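Local coordinates for uncharacterized protein MTH_862 (Methanothermobacter thermautotrophicus, PDB 2R47) that is of unknown function and belongs to a protein family conserved in archaea, at residues Glu21-Ala26 against Val85-Leu90. Numbering follows the deposited sequence.
Sequences EAVKDA and VDVLVL
Ala-26 and Val-87 meet methyl to methyl, CB of Ala-26 lying 3.5 Å from CG2 of Val-87, and this pair forms the tight apolar part of the contact. Val-23 adds a looser layer beside it: its CG1 reaches CG1 of Val-87 at 4.0 Å, their side chains crossing at about a right angle. The branching of Val-87 explains the double contact. With CG1 set anti to the backbone N (chi1 178°), CG2 stays beside that N, and both methyls touch the other segment, CG1 at Val-23 and CG2 at Ala-26. Val-23 and Ala-26 can share this partner because they bracket a type I beta turn just after the helix ends, closed by Ala-26 N to Val-23 O at 3.0 Å.

Asp-86 borders the more open side. Its carboxylate lies close to CB of Ala-26, but the exact approach is doubtful because Asp-86 is modelled in two positions. No hydrogen bond crosses between the segments. In the conformer described, OD2 accepts from the backbone N of Glu-27 and of Arg-28, just beyond the turn. Lys-24 and Asp-25, in the middle of the turn, are exposed, whereas both valines are buried.

The contact, burying 160 Å², packs the turn between helix 11-22 and strand 28-33 against the corner before strand 88-91; strands 28-33 and 88-91 are parallel neighbours in the mixed sheet. Met-121 of strand 118-125 touches both valines, Ile-29 of strand 28-33 also packs on Val-23, and helix 103-113 covers Leu-88.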
loop_
_atom_site.group_PDB
_atom_site.type_symbol
_atom_site.label_atom_id
_atom_site.label_comp_id
_atom_site.label_asym_id
_atom_site.label_seq_id
_atom_site.Cartn_x
_atom_site.Cartn_y
_atom_site.Cartn_z
ATOM N N GLU A 21 -12.118 -3.157 12.964
ATOM C CA GLU A 21 -13.464 -3.333 13.515
ATOM C C GLU A 21 -14.236 -4.385 12.736
ATOM O O GLU A 21 -14.890 -5.253 13.351
ATOM C CB GLU A 21 -14.214 -2.006 13.425
ATOM C CG GLU A 21 -13.718 -0.980 14.397
ATOM C CD GLU A 21 -14.369 0.379 14.178
ATOM O OE1 GLU A 21 -15.137 0.587 13.200
ATOM O OE2 GLU A 21 -14.095 1.263 15.005
ATOM N N ALA A 22 -14.172 -4.304 11.401
ATOM C CA ALA A 22 -14.872 -5.238 10.518
ATOM C C ALA A 22 -14.431 -6.698 10.773
ATOM O O ALA A 22 -15.256 -7.585 10.752
ATOM C CB ALA A 22 -14.699 -4.839 9.033
ATOM N N VAL A 23 -13.147 -6.943 11.035
ATOM C CA VAL A 23 -12.643 -8.317 11.230
ATOM C C VAL A 23 -12.342 -8.696 12.695
ATOM O O VAL A 23 -11.600 -9.646 12.964
ATOM C CB VAL A 23 -11.390 -8.589 10.352
ATOM C CG1 VAL A 23 -11.782 -8.403 8.868
ATOM C CG2 VAL A 23 -10.233 -7.658 10.739
ATOM N N LYS A 24 -12.959 -8.000 13.630
ATOM C CA LYS A 24 -12.599 -8.163 15.034
ATOM C C LYS A 24 -12.704 -9.586 15.540
ATOM O O LYS A 24 -11.919 -9.982 16.381
ATOM C CB LYS A 24 -13.449 -7.258 15.920
ATOM C CG LYS A 24 -14.947 -7.377 15.751
ATOM C CD LYS A 24 -15.661 -6.238 16.553
ATOM C CE LYS A 24 -17.095 -6.609 16.971
ATOM N NZ LYS A 24 -17.960 -5.389 17.363
ATOM N N ASP A 25 -13.686 -10.334 15.050
ATOM C CA ASP A 25 -13.938 -11.689 15.548
ATOM C C ASP A 25 -13.273 -12.782 14.725
ATOM O O ASP A 25 -13.434 -13.970 15.035
ATOM C CB ASP A 25 -15.453 -11.947 15.626
ATOM C CG ASP A 25 -16.135 -11.100 16.711
ATOM O OD1 ASP A 25 -15.532 -10.916 17.790
ATOM O OD2 ASP A 25 -17.260 -10.614 16.471
ATOM N N ALA A 26 -12.513 -12.392 13.703
ATOM C CA ALA A 26 -11.886 -13.350 12.778
ATOM C C ALA A 26 -10.596 -13.910 13.327
ATOM O O ALA A 26 -9.869 -13.222 14.033
ATOM C CB ALA A 26 -11.587 -12.677 11.408
ATOM N N VAL A 85 -10.176 -19.552 5.135
ATOM C CA VAL A 85 -10.156 -18.398 6.013
ATOM C C VAL A 85 -11.536 -18.133 6.510
ATOM O O VAL A 85 -12.511 -18.564 5.885
ATOM C CB VAL A 85 -9.609 -17.142 5.252
ATOM C CG1 VAL A 85 -8.191 -17.417 4.738
ATOM C CG2 VAL A 85 -10.503 -16.819 4.035
ATOM N N ASP A 86 -11.663 -17.440 7.633
ATOM C CA ASP A 86 -13.003 -17.085 8.083
ATOM C C ASP A 86 -13.434 -15.682 7.627
ATOM O O ASP A 86 -14.592 -15.323 7.744
ATOM C CB ASP A 86 -13.203 -17.351 9.587
ATOM C CG ASP A 86 -12.185 -16.638 10.438
ATOM O OD1 ASP A 86 -12.103 -15.417 10.301
ATOM O OD2 ASP A 86 -11.468 -17.284 11.236
ATOM N N VAL A 87 -12.498 -14.903 7.076
ATOM C CA VAL A 87 -12.890 -13.693 6.303
ATOM C C VAL A 87 -12.078 -13.700 5.017
ATOM O O VAL A 87 -10.833 -13.798 5.055
ATOM C CB VAL A 87 -12.577 -12.338 7.027
ATOM C CG1 VAL A 87 -12.985 -11.123 6.125
ATOM C CG2 VAL A 87 -13.337 -12.244 8.359
ATOM N N LEU A 88 -12.762 -13.593 3.887
ATOM C CA LEU A 88 -12.073 -13.493 2.627
ATOM C C LEU A 88 -12.254 -12.066 2.136
ATOM O O LEU A 88 -13.372 -11.627 1.946
ATOM C CB LEU A 88 -12.618 -14.499 1.613
ATOM C CG LEU A 88 -11.988 -14.458 0.208
ATOM C CD1 LEU A 88 -10.449 -14.570 0.158
ATOM C CD2 LEU A 88 -12.676 -15.536 -0.684
ATOM N N VAL A 89 -11.140 -11.359 1.906
ATOM C CA VAL A 89 -11.187 -9.978 1.482
ATOM C C VAL A 89 -10.776 -9.933 0.002
ATOM O O VAL A 89 -9.607 -10.221 -0.368
ATOM C CB VAL A 89 -10.232 -9.059 2.364
ATOM C CG1 VAL A 89 -10.330 -7.573 1.884
ATOM C CG2 VAL A 89 -10.510 -9.253 3.901
ATOM N N LEU A 90 -11.724 -9.575 -0.852
ATOM C CA LEU A 90 -11.422 -9.370 -2.275
ATOM C C LEU A 90 -10.915 -7.935 -2.443
ATOM O O LEU A 90 -11.556 -6.978 -1.955
ATOM C CB LEU A 90 -12.686 -9.557 -3.129
ATOM C CG LEU A 90 -13.381 -10.925 -2.940
ATOM C CD1 LEU A 90 -14.657 -10.992 -3.928
ATOM C CD2 LEU A 90 -12.390 -12.077 -3.120
#